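Long-range contacts in photoreceptor-histidine kinase BphP (PDB 6BAF), which probably senses red and far-red light through a bound bilin chromophore, as bacterial phytochromes do, to control cell development: residues E149-D157 with R280-C290; Y162-I173 with Y184-I194. All blocks are in the same frame, centred on the assembly; numbering follows the deposited sequence.

Overall arrangement
Both contacts belong to the GAF domain, whose six-stranded antiparallel sheet holds the bilin on one side and carries helices on the other. Contact 1 joins the C-terminal end of helix 139-154 to the loop and first turns of helix 284-300, on the helical side. Contact 2 lies at the sheet's margin, where the short strand 188-189 pairs with strand 170-177 and the chain then runs along the chromophore. Along the chain, 162-173 and 184-194 both fall between 149-157 and 280-290. The two centres are 23 Å apart and their nearest atoms about 9 Å. Contact 1 thus joins two helices distant in sequence on the side of the sheet away from the bilin, while contact 2 forms part of the bilin pocket.

Contact 1: E149-D157 with R280-C290; sequences EVRGLTGFD and RYVPYEVRTAC
Arg280 grips the carbonyl oxygen of Thr154 side-on with two nitrogens, NE at 3.3 Å and NH2 at 3.2 Å from Thr154 O. This pair of hydrogen bonds to one oxygen ties the loop before helix 284-300 to the C-terminal end of helix 139-154, two antiparallel helices packed on one side of the GAF-domain sheet. NH2 lies in the carbonyl plane on a lone pair, whereas NE is tilted from it; Thr154 O lies near the guanidinium plane. Carbonyls at a helix C-terminus have run out of helical N-H donors, and a long cationic side chain suits that place. Gly155 O lies over one face of the same guanidinium. Gly155 takes positive phi as the helix ends, and a CB here would run into Arg280 NH2.

Thr154 also completes an ST turn: its OG1 accepts from Phe156 N and donates back to Val150 O at 2.9 Å. With OG1 between the backbone N and the carbonyl carbon (chi1 64°), the methyl CG2 is left for the apolar side, where it meets Cys290 SG at 3.7 Å and Val286 CG1. Val150 CG1 and Leu153 CD1 also touch SG, and Leu153 CB meets Val286 CG1, so small and branched side chains fill the seam between the helices. Met257 and Cys273 of the sheet touch this layer through Thr154, Phe156 and Val150.

Phe156 links the polar and apolar halves. Its CE2 meets Val282 CG2 at 3.7 Å, while the Arg280 chain, bent at its second torsion, runs over the ring, the guanidinium plane turned 72° from it. Arg280 CG makes a CH-pi contact, 3.6 Å from the Phe156 ring centroid and 13° off its normal.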
loop_
_atom_site.group_PDB
_atom_site.type_symbol
_atom_site.label_atom_id
_atom_site.label_comp_id
_atom_site.label_asym_id
_atom_site.label_seq_id
_atom_site.Cartn_x
_atom_site.Cartn_y
_atom_site.Cartn_z
ATOM N N GLU A 149 1.002 -0.182 16.044
ATOM C CA GLU A 149 1.168 0.372 14.695
ATOM C C GLU A 149 0.262 1.584 14.459
ATOM O O GLU A 149 0.713 2.639 13.973
ATOM C CB GLU A 149 0.882 -0.729 13.672
ATOM C CG GLU A 149 1.345 -0.398 12.272
ATOM C CD GLU A 149 2.875 -0.454 12.142
ATOM O OE1 GLU A 149 3.541 -1.138 12.967
ATOM O OE2 GLU A 149 3.405 0.198 11.212
ATOM N N VAL A 150 -1.033 1.470 14.804
ATOM C CA VAL A 150 -1.954 2.591 14.534
ATOM C C VAL A 150 -1.599 3.812 15.371
ATOM O O VAL A 150 -1.743 4.954 14.933
ATOM C CB VAL A 150 -3.410 2.153 14.789
ATOM C CG1 VAL A 150 -4.354 3.400 14.760
ATOM C CG2 VAL A 150 -3.819 1.099 13.761
ATOM N N ARG A 151 -1.193 3.606 16.613
ATOM C CA ARG A 151 -0.813 4.753 17.428
ATOM C C ARG A 151 0.450 5.415 16.890
ATOM O O ARG A 151 0.567 6.651 16.897
ATOM C CB ARG A 151 -0.607 4.307 18.874
ATOM C CG ARG A 151 -0.307 5.471 19.765
ATOM C CD ARG A 151 -0.385 5.098 21.223
ATOM N NE ARG A 151 0.864 5.368 21.911
ATOM C CZ ARG A 151 1.281 6.579 22.248
ATOM N NH1 ARG A 151 0.558 7.641 21.952
ATOM N NH2 ARG A 151 2.431 6.737 22.875
ATOM N N GLY A 152 1.405 4.609 16.405
ATOM C CA GLY A 152 2.592 5.188 15.788
ATOM C C GLY A 152 2.283 6.024 14.559
ATOM O O GLY A 152 2.787 7.138 14.413
ATOM N N LEU A 153 1.437 5.511 13.658
ATOM C CA LEU A 153 1.110 6.283 12.450
ATOM C C LEU A 153 0.342 7.570 12.759
ATOM O O LEU A 153 0.559 8.600 12.106
ATOM C CB LEU A 153 0.288 5.427 11.490
ATOM C CG LEU A 153 1.065 4.242 10.953
ATOM C CD1 LEU A 153 0.122 3.226 10.281
ATOM C CD2 LEU A 153 2.157 4.756 9.988
ATOM N N THR A 154 -0.604 7.534 13.711
ATOM C CA THR A 154 -1.523 8.669 13.896
ATOM C C THR A 154 -1.051 9.633 14.967
ATOM O O THR A 154 -1.445 10.809 14.973
ATOM C CB THR A 154 -2.922 8.169 14.309
ATOM O OG1 THR A 154 -2.816 7.519 15.589
ATOM C CG2 THR A 154 -3.463 7.139 13.323
ATOM N N GLY A 155 -0.258 9.165 15.920
ATOM C CA GLY A 155 0.025 10.049 17.034
ATOM C C GLY A 155 -1.077 10.155 18.075
ATOM O O GLY A 155 -1.009 11.032 18.939
ATOM N N PHE A 156 -2.092 9.304 18.023
ATOM C CA PHE A 156 -3.144 9.364 19.030
ATOM C C PHE A 156 -2.615 8.997 20.427
ATOM O O PHE A 156 -1.790 8.091 20.583
ATOM C CB PHE A 156 -4.285 8.419 18.622
ATOM C CG PHE A 156 -5.402 9.095 17.838
ATOM C CD1 PHE A 156 -6.292 9.966 18.472
ATOM C CD2 PHE A 156 -5.590 8.821 16.472
ATOM C CE1 PHE A 156 -7.383 10.572 17.765
ATOM C CE2 PHE A 156 -6.663 9.409 15.751
ATOM C CZ PHE A 156 -7.555 10.298 16.406
ATOM N N ASP A 157 -3.145 9.672 21.451
ATOM C CA ASP A 157 -2.799 9.347 22.836
ATOM C C ASP A 157 -3.126 7.920 23.208
ATOM O O ASP A 157 -2.436 7.340 24.053
ATOM C CB ASP A 157 -3.529 10.275 23.812
ATOM C CG ASP A 157 -2.993 11.668 23.764
ATOM O OD1 ASP A 157 -1.772 11.775 23.569
ATOM O OD2 ASP A 157 -3.760 12.664 23.878
ATOM N N ARG A 280 -6.849 16.111 16.432
ATOM C CA ARG A 280 -6.163 15.050 15.683
ATOM C C ARG A 280 -6.723 14.994 14.258
ATOM O O ARG A 280 -7.503 14.105 13.904
ATOM C CB ARG A 280 -6.323 13.694 16.367
ATOM C CG ARG A 280 -5.068 12.866 16.302
ATOM C CD ARG A 280 -4.045 13.602 17.151
ATOM N NE ARG A 280 -2.714 13.210 16.778
ATOM C CZ ARG A 280 -1.676 14.035 16.792
ATOM N NH1 ARG A 280 -1.820 15.312 17.177
ATOM N NH2 ARG A 280 -0.507 13.578 16.390
ATOM N N TYR A 281 -6.304 15.947 13.423
ATOM C CA TYR A 281 -6.636 15.944 11.993
ATOM C C TYR A 281 -5.719 14.983 11.239
ATOM O O TYR A 281 -4.765 15.387 10.579
ATOM C CB TYR A 281 -6.498 17.343 11.412
ATOM C CG TYR A 281 -7.481 18.304 11.971
ATOM C CD1 TYR A 281 -8.711 18.466 11.361
ATOM C CD2 TYR A 281 -7.197 19.047 13.111
ATOM C CE1 TYR A 281 -9.650 19.335 11.860
ATOM C CE2 TYR A 281 -8.118 19.953 13.610
ATOM C CZ TYR A 281 -9.364 20.083 12.966
ATOM O OH TYR A 281 -10.346 20.941 13.435
ATOM N N VAL A 282 -6.034 13.697 11.309
ATOM C CA VAL A 282 -5.194 12.671 10.668
ATOM C C VAL A 282 -5.204 12.859 9.147
ATOM O O VAL A 282 -6.287 12.904 8.540
ATOM C CB VAL A 282 -5.693 11.273 11.045
ATOM C CG1 VAL A 282 -4.757 10.198 10.493
ATOM C CG2 VAL A 282 -5.856 11.157 12.546
ATOM N N PRO A 283 -4.043 12.944 8.480
ATOM C CA PRO A 283 -4.022 13.082 7.010
ATOM C C PRO A 283 -4.601 11.873 6.282
ATOM O O PRO A 283 -4.630 10.737 6.779
ATOM C CB PRO A 283 -2.531 13.234 6.681
ATOM C CG PRO A 283 -1.845 13.520 7.992
ATOM C CD PRO A 283 -2.694 12.935 9.071
ATOM N N TYR A 284 -5.015 12.133 5.044
ATOM C CA TYR A 284 -5.672 11.124 4.219
ATOM C C TYR A 284 -4.854 9.843 4.099
ATOM O O TYR A 284 -5.391 8.747 4.298
ATOM C CB TYR A 284 -5.951 11.694 2.823
ATOM C CG TYR A 284 -6.555 10.654 1.911
ATOM C CD1 TYR A 284 -7.902 10.320 2.011
ATOM C CD2 TYR A 284 -5.768 9.966 0.977
ATOM C CE1 TYR A 284 -8.469 9.330 1.202
ATOM C CE2 TYR A 284 -6.326 8.974 0.165
ATOM C CZ TYR A 284 -7.683 8.673 0.277
ATOM O OH TYR A 284 -8.243 7.696 -0.532
ATOM N N GLU A 285 -3.558 9.964 3.720
ATOM C CA GLU A 285 -2.689 8.796 3.566
ATOM C C GLU A 285 -2.546 8.011 4.870
ATOM O O GLU A 285 -2.417 6.783 4.839
ATOM C CB GLU A 285 -1.284 9.206 3.075
ATOM C CG GLU A 285 -1.152 9.552 1.579
ATOM C CD GLU A 285 0.311 9.904 1.165
ATOM O OE1 GLU A 285 0.534 11.005 0.568
ATOM O OE2 GLU A 285 1.235 9.066 1.439
ATOM N N VAL A 286 -2.535 8.685 6.020
ATOM C CA VAL A 286 -2.459 7.946 7.287
ATOM C C VAL A 286 -3.775 7.229 7.565
ATOM O O VAL A 286 -3.788 6.023 7.869
ATOM C CB VAL A 286 -2.062 8.895 8.430
ATOM C CG1 VAL A 286 -1.996 8.174 9.778
ATOM C CG2 VAL A 286 -0.762 9.576 8.103
ATOM N N ARG A 287 -4.910 7.940 7.439
ATOM C CA ARG A 287 -6.198 7.291 7.697
ATOM C C ARG A 287 -6.351 6.051 6.846
ATOM O O ARG A 287 -6.728 4.983 7.336
ATOM C CB ARG A 287 -7.378 8.230 7.412
ATOM C CG ARG A 287 -7.487 9.389 8.321
ATOM C CD ARG A 287 -8.917 9.962 8.309
ATOM N NE ARG A 287 -9.560 10.083 6.994
ATOM C CZ ARG A 287 -9.552 11.185 6.252
ATOM N NH1 ARG A 287 -8.883 12.252 6.675
ATOM N NH2 ARG A 287 -10.199 11.212 5.082
ATOM N N THR A 288 -6.040 6.174 5.561
ATOM C CA THR A 288 -6.191 5.054 4.635
ATOM C C THR A 288 -5.225 3.908 4.953
ATOM O O THR A 288 -5.572 2.728 4.788
ATOM C CB THR A 288 -5.979 5.589 3.228
ATOM O OG1 THR A 288 -6.669 6.845 3.155
ATOM C CG2 THR A 288 -6.645 4.714 2.289
ATOM N N ALA A 289 -4.001 4.242 5.384
ATOM C CA ALA A 289 -3.061 3.213 5.827
ATOM C C ALA A 289 -3.634 2.477 7.026
ATOM O O ALA A 289 -3.627 1.234 7.092
ATOM C CB ALA A 289 -1.706 3.877 6.154
ATOM N N CYS A 290 -4.209 3.227 7.958
ATOM C CA CYS A 290 -4.775 2.578 9.138
ATOM C C CYS A 290 -5.954 1.711 8.766
ATOM O O CYS A 290 -6.077 0.578 9.253
ATOM C CB CYS A 290 -5.186 3.620 10.162
ATOM S SG CYS A 290 -3.760 4.376 10.944
#

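Contact 2: Y162-I173 with Y184-I194; sequences YRFDAEWNGSVI and YLGLHFPASDI. With BLR (3-[5-[(Z)-(4-ethenyl-3-methyl-5-oxidanylidene-pyrrol-2-ylidene)methyl]-2-[[5-[(Z)-(3-ethenyl-4-methyl-5-oxidanylidene-pyrrol-2-ylidene)methyl]-3-(3-hydroxy-3-oxopropyl)-4-methyl-1H-pyrrol-2-yl]methyl]-4-methyl-1H-pyrrol-3-yl]propanoic acid), chain B.
This contact is an antiparallel beta pairing at the edge of the GAF-domain sheet, between strands 170-177 and 188-189, continued by a short 3-10 segment, 191-193, that runs along the bilin pocket. Gly170 and Phe189 form the hydrogen-bonded pair, with Phe189 N to Gly170 O at 2.8 Å; Val172 N bonds Leu187 O, and Gly186 N returns to Val172 O from the type II turn 184-187. Ser171 and His188 form the neighbouring non-hydrogen-bonded pair.

Glycine suits position 170 because a CB would clash with the Tyr162 ring. That ring lies beneath the pairing: its OH comes 3.3 Å from Phe189 CB, and Phe189 CD1 approaches its edge near the plane. Ile194 CD1 packs on Tyr162 CE2 at 3.6 Å. With CG anti to its carbonyl carbon (chi1 -66°), Phe189 turns one face to the vinyl carbon CAB of BLR, while Val172 CG2 meets its edge. A serine in place of Phe189 would probably leave that vinyl group and Val172 CG2 without their aromatic partner, opening a gap beside the chromophore.

Beyond the strand, Asp193 O accepts from BLR NA and, weakly, from BLR ND, both at 3.1 Å. The chemistry is thus divided: aromatic side chains border the ring that carries the CAB vinyl, whereas a backbone carbonyl receives the N-H groups of the two inner pyrroles.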
loop_
_atom_site.group_PDB
_atom_site.type_symbol
_atom_site.label_atom_id
_atom_site.label_comp_id
_atom_site.label_asym_id
_atom_site.label_seq_id
_atom_site.Cartn_x
_atom_site.Cartn_y
_atom_site.Cartn_z
ATOM N N TYR A 162 -11.249 -2.964 20.700
ATOM C CA TYR A 162 -12.490 -3.056 21.451
ATOM C C TYR A 162 -13.263 -4.208 20.838
ATOM O O TYR A 162 -13.707 -4.117 19.696
ATOM C CB TYR A 162 -13.243 -1.737 21.342
ATOM C CG TYR A 162 -14.505 -1.648 22.202
ATOM C CD1 TYR A 162 -14.413 -1.399 23.579
ATOM C CD2 TYR A 162 -15.775 -1.805 21.638
ATOM C CE1 TYR A 162 -15.558 -1.290 24.379
ATOM C CE2 TYR A 162 -16.946 -1.699 22.435
ATOM C CZ TYR A 162 -16.819 -1.437 23.800
ATOM O OH TYR A 162 -17.940 -1.334 24.601
ATOM N N ARG A 163 -13.414 -5.294 21.564
ATOM C CA ARG A 163 -14.008 -6.492 21.009
ATOM C C ARG A 163 -15.424 -6.682 21.553
ATOM O O ARG A 163 -15.647 -6.505 22.748
ATOM C CB ARG A 163 -13.158 -7.708 21.362
ATOM C CG ARG A 163 -13.706 -8.952 20.720
ATOM C CD ARG A 163 -12.970 -10.176 21.221
ATOM N NE ARG A 163 -13.464 -11.343 20.492
ATOM C CZ ARG A 163 -12.903 -12.550 20.548
ATOM N NH1 ARG A 163 -11.809 -12.748 21.304
ATOM N NH2 ARG A 163 -13.426 -13.544 19.830
ATOM N N PHE A 164 -16.371 -7.043 20.678
ATOM C CA PHE A 164 -17.770 -7.247 21.053
ATOM C C PHE A 164 -18.011 -8.687 21.487
ATOM O O PHE A 164 -17.514 -9.627 20.863
ATOM C CB PHE A 164 -18.709 -6.914 19.884
ATOM C CG PHE A 164 -18.679 -5.439 19.446
ATOM C CD1 PHE A 164 -19.233 -4.438 20.247
ATOM C CD2 PHE A 164 -18.098 -5.074 18.228
ATOM C CE1 PHE A 164 -19.197 -3.094 19.873
ATOM C CE2 PHE A 164 -18.050 -3.727 17.811
ATOM C CZ PHE A 164 -18.604 -2.710 18.632
ATOM N N ASP A 165 -18.818 -8.871 22.531
ATOM C CA ASP A 165 -19.213 -10.225 22.857
ATOM C C ASP A 165 -20.564 -10.540 22.207
ATOM O O ASP A 165 -21.043 -9.799 21.327
ATOM C CB ASP A 165 -19.205 -10.422 24.389
ATOM C CG ASP A 165 -20.303 -9.631 25.114
ATOM O OD1 ASP A 165 -21.264 -9.103 24.472
ATOM O OD2 ASP A 165 -20.207 -9.530 26.365
ATOM N N ALA A 166 -21.233 -11.568 22.724
ATOM C CA ALA A 166 -22.310 -12.302 22.047
ATOM C C ALA A 166 -23.624 -11.658 21.502
ATOM O O ALA A 166 -24.175 -12.296 20.604
ATOM C CB ALA A 166 -22.703 -13.480 22.933
ATOM N N GLU A 167 -24.236 -10.520 21.860
ATOM C CA GLU A 167 -24.557 -9.751 23.070
ATOM C C GLU A 167 -24.208 -8.254 22.944
ATOM O O GLU A 167 -24.967 -7.389 23.411
ATOM C CB GLU A 167 -23.981 -10.292 24.314
ATOM C CG GLU A 167 -24.869 -9.680 25.404
ATOM C CD GLU A 167 -25.260 -10.655 26.490
ATOM O OE1 GLU A 167 -25.245 -11.867 26.172
ATOM O OE2 GLU A 167 -25.576 -10.202 27.644
ATOM N N TRP A 168 -23.083 -7.959 22.286
ATOM C CA TRP A 168 -22.664 -6.636 21.843
ATOM C C TRP A 168 -22.203 -5.742 22.978
ATOM O O TRP A 168 -21.970 -4.540 22.755
ATOM C CB TRP A 168 -23.731 -5.936 20.994
ATOM C CG TRP A 168 -24.046 -6.778 19.812
ATOM C CD1 TRP A 168 -25.144 -7.577 19.642
ATOM C CD2 TRP A 168 -23.212 -6.980 18.650
ATOM N NE1 TRP A 168 -25.063 -8.238 18.441
ATOM C CE2 TRP A 168 -23.889 -7.901 17.813
ATOM C CE3 TRP A 168 -21.966 -6.464 18.234
ATOM C CZ2 TRP A 168 -23.373 -8.312 16.567
ATOM C CZ3 TRP A 168 -21.449 -6.873 16.994
ATOM C CH2 TRP A 168 -22.153 -7.794 16.178
ATOM N N ASN A 169 -21.980 -6.298 24.161
ATOM C CA ASN A 169 -21.101 -5.637 25.113
ATOM C C ASN A 169 -19.682 -5.640 24.556
ATOM O O ASN A 169 -19.341 -6.447 23.694
ATOM C CB ASN A 169 -21.145 -6.359 26.458
ATOM C CG ASN A 169 -22.567 -6.422 27.028
ATOM O OD1 ASN A 169 -23.266 -5.403 27.066
ATOM N ND2 ASN A 169 -23.008 -7.613 27.417
ATOM N N GLY A 170 -18.853 -4.726 25.047
ATOM C CA GLY A 170 -17.501 -4.623 24.559
ATOM C C GLY A 170 -16.466 -4.798 25.658
ATOM O O GLY A 170 -16.758 -4.548 26.837
ATOM N N SER A 171 -15.247 -5.212 25.269
ATOM C CA SER A 171 -14.100 -5.359 26.145
ATOM C C SER A 171 -12.877 -4.724 25.508
ATOM O O SER A 171 -12.628 -4.943 24.315
ATOM C CB SER A 171 -13.781 -6.821 26.383
ATOM O OG SER A 171 -14.840 -7.413 27.084
ATOM N N VAL A 172 -12.103 -3.988 26.310
ATOM C CA VAL A 172 -10.810 -3.447 25.890
ATOM C C VAL A 172 -9.778 -4.557 26.055
ATOM O O VAL A 172 -9.270 -4.797 27.160
ATOM C CB VAL A 172 -10.422 -2.209 26.683
ATOM C CG1 VAL A 172 -9.085 -1.666 26.160
ATOM C CG2 VAL A 172 -11.536 -1.154 26.590
ATOM N N ILE A 173 -9.476 -5.259 24.960
ATOM C CA ILE A 173 -8.568 -6.406 25.035
ATOM C C ILE A 173 -7.113 -6.071 24.681
ATOM O O ILE A 173 -6.233 -6.909 24.909
ATOM C CB ILE A 173 -9.066 -7.554 24.146
ATOM C CG1 ILE A 173 -8.915 -7.185 22.658
ATOM C CG2 ILE A 173 -10.497 -7.944 24.512
ATOM C CD1 ILE A 173 -9.312 -8.369 21.704
ATOM N N TYR A 184 -7.416 1.963 29.943
ATOM C CA TYR A 184 -8.717 1.309 29.889
ATOM C C TYR A 184 -8.597 -0.192 29.683
ATOM O O TYR A 184 -9.622 -0.888 29.606
ATOM C CB TYR A 184 -9.558 1.912 28.771
ATOM C CG TYR A 184 -9.915 3.358 28.978
ATOM C CD1 TYR A 184 -9.873 3.948 30.244
ATOM C CD2 TYR A 184 -10.299 4.139 27.909
ATOM C CE1 TYR A 184 -10.222 5.284 30.421
ATOM C CE2 TYR A 184 -10.642 5.470 28.081
ATOM C CZ TYR A 184 -10.611 6.034 29.338
ATOM O OH TYR A 184 -10.955 7.368 29.484
ATOM N N LEU A 185 -7.374 -0.709 29.567
ATOM C CA LEU A 185 -7.188 -2.126 29.268
ATOM C C LEU A 185 -7.947 -2.994 30.268
ATOM O O LEU A 185 -7.905 -2.746 31.477
ATOM C CB LEU A 185 -5.686 -2.457 29.309
ATOM C CG LEU A 185 -5.326 -3.924 29.080
ATOM C CD1 LEU A 185 -5.819 -4.386 27.715
ATOM C CD2 LEU A 185 -3.813 -4.154 29.211
ATOM N N GLY A 186 -8.640 -4.028 29.773
ATOM C CA GLY A 186 -9.411 -4.904 30.639
ATOM C C GLY A 186 -10.834 -4.441 30.967
ATOM O O GLY A 186 -11.637 -5.261 31.417
ATOM N N LEU A 187 -11.188 -3.159 30.755
ATOM C CA LEU A 187 -12.561 -2.706 31.048
ATOM C C LEU A 187 -13.599 -3.326 30.106
ATOM O O LEU A 187 -13.337 -3.572 28.917
ATOM C CB LEU A 187 -12.665 -1.183 30.973
ATOM C CG LEU A 187 -11.843 -0.501 32.036
ATOM C CD1 LEU A 187 -12.018 1.007 31.885
ATOM C CD2 LEU A 187 -12.318 -1.029 33.398
ATOM N N HIS A 188 -14.774 -3.617 30.656
ATOM C CA HIS A 188 -15.916 -4.036 29.864
ATOM C C HIS A 188 -16.963 -2.924 29.913
ATOM O O HIS A 188 -17.013 -2.137 30.863
ATOM C CB HIS A 188 -16.488 -5.363 30.364
ATOM C CG HIS A 188 -15.528 -6.521 30.317
ATOM N ND1 HIS A 188 -14.163 -6.386 30.501
ATOM C CD2 HIS A 188 -15.748 -7.846 30.132
ATOM C CE1 HIS A 188 -13.589 -7.573 30.429
ATOM N NE2 HIS A 188 -14.529 -8.477 30.212
ATOM N N PHE A 189 -17.755 -2.808 28.853
ATOM C CA PHE A 189 -18.721 -1.719 28.759
ATOM C C PHE A 189 -20.024 -2.283 28.216
ATOM O O PHE A 189 -20.013 -3.297 27.512
ATOM C CB PHE A 189 -18.254 -0.572 27.835
ATOM C CG PHE A 189 -17.045 0.182 28.336
ATOM C CD1 PHE A 189 -15.764 -0.344 28.176
ATOM C CD2 PHE A 189 -17.184 1.428 28.930
ATOM C CE1 PHE A 189 -14.657 0.347 28.618
ATOM C CE2 PHE A 189 -16.080 2.123 29.382
ATOM C CZ PHE A 189 -14.788 1.574 29.218
ATOM N N PRO A 190 -21.161 -1.664 28.528
ATOM C CA PRO A 190 -22.440 -2.218 28.057
ATOM C C PRO A 190 -22.647 -1.980 26.566
ATOM O O PRO A 190 -22.131 -1.022 25.989
ATOM C CB PRO A 190 -23.490 -1.452 28.880
ATOM C CG PRO A 190 -22.811 -0.154 29.239
ATOM C CD PRO A 190 -21.335 -0.511 29.424
ATOM N N ALA A 191 -23.503 -2.814 25.965
ATOM C CA ALA A 191 -23.789 -2.696 24.541
ATOM C C ALA A 191 -24.307 -1.316 24.156
ATOM O O ALA A 191 -24.100 -0.884 23.013
ATOM C CB ALA A 191 -24.807 -3.743 24.103
ATOM N N SER A 192 -24.989 -0.602 25.065
ATOM C CA SER A 192 -25.590 0.649 24.601
ATOM C C SER A 192 -24.561 1.741 24.354
ATOM O O SER A 192 -24.903 2.753 23.730
ATOM C CB SER A 192 -26.657 1.159 25.585
ATOM O OG SER A 192 -26.298 0.847 26.929
ATOM N N ASP A 193 -23.316 1.573 24.807
ATOM C CA ASP A 193 -22.326 2.624 24.547
ATOM C C ASP A 193 -21.997 2.744 23.070
ATOM O O ASP A 193 -21.561 3.810 22.622
ATOM C CB ASP A 193 -21.053 2.370 25.331
ATOM C CG ASP A 193 -21.232 2.616 26.821
ATOM O OD1 ASP A 193 -22.379 2.873 27.273
ATOM O OD2 ASP A 193 -20.221 2.561 27.546
ATOM N N ILE A 194 -22.213 1.684 22.302
ATOM C CA ILE A 194 -22.142 1.788 20.847
ATOM C C ILE A 194 -23.445 1.177 20.358
ATOM O O ILE A 194 -23.514 -0.036 20.097
ATOM C CB ILE A 194 -20.901 1.087 20.262
ATOM C CG1 ILE A 194 -19.641 1.476 21.059
ATOM C CG2 ILE A 194 -20.797 1.399 18.732
ATOM C CD1 ILE A 194 -18.285 0.967 20.427
HETATM C CHA BLR B . -20.443 5.811 18.801
HETATM N NA BLR B . -19.297 5.048 20.927
HETATM C C1A BLR B . -19.283 5.292 19.609
HETATM C C2A BLR B . -18.028 4.990 19.070
HETATM C C3A BLR B . -17.261 4.524 20.076
HETATM C C4A BLR B . -18.056 4.580 21.230
HETATM C CMA BLR B . -15.790 4.034 19.921
HETATM C CAA BLR B . -17.649 5.148 17.596
HETATM C CBA BLR B . -17.257 6.603 17.228
HETATM C CGA BLR B . -15.836 6.950 17.701
HETATM O O1A BLR B . -14.888 6.244 17.248
HETATM O O2A BLR B . -15.589 7.908 18.529
HETATM C CHB BLR B . -17.745 4.170 22.654
HETATM N NB BLR B . -15.390 5.032 22.893
HETATM C C1B BLR B . -16.570 4.143 23.216
HETATM C C2B BLR B . -16.142 3.260 24.327
HETATM C C3B BLR B . -14.810 3.523 24.693
HETATM C C4B BLR B . -14.265 4.616 23.840
HETATM C CMB BLR B . -16.995 2.179 25.000
HETATM O OB BLR B . -13.194 5.109 23.870
HETATM C CAB BLR B . -14.083 2.733 25.795
HETATM C CBB BLR B . -12.801 2.890 26.029
HETATM N NC BLR B . -23.129 6.334 23.595
HETATM C C1C BLR B . -23.415 6.182 25.078
HETATM C C2C BLR B . -24.898 6.309 25.214
HETATM C C3C BLR B . -25.527 6.501 23.957
HETATM C C4C BLR B . -24.466 6.534 22.900
HETATM C CMC BLR B . -25.595 6.205 26.554
HETATM O OC BLR B . -22.634 6.016 25.951
HETATM C CAC BLR B . -27.039 6.672 23.715
HETATM C CBC BLR B . -27.937 5.783 24.176
HETATM C CHD BLR B . -24.669 6.703 21.630
HETATM N ND BLR B . -22.225 6.063 20.664
HETATM C C1D BLR B . -23.618 6.554 20.558
HETATM C C2D BLR B . -23.933 6.934 19.191
HETATM C C3D BLR B . -22.743 6.657 18.394
HETATM C C4D BLR B . -21.654 6.094 19.271
HETATM C CMD BLR B . -25.280 7.486 18.709
HETATM C CAD BLR B . -22.596 6.910 16.908
HETATM C CBD BLR B . -21.883 8.239 16.715
HETATM C CGD BLR B . -21.959 8.404 15.210
HETATM O O1D BLR B . -21.378 7.549 14.459
HETATM O O2D BLR B . -22.678 9.337 14.738
HETATM O O HOH W 1 -20.259 -1.265 23.835
HETATM O O HOH W 2 -21.659 -2.039 21.628
#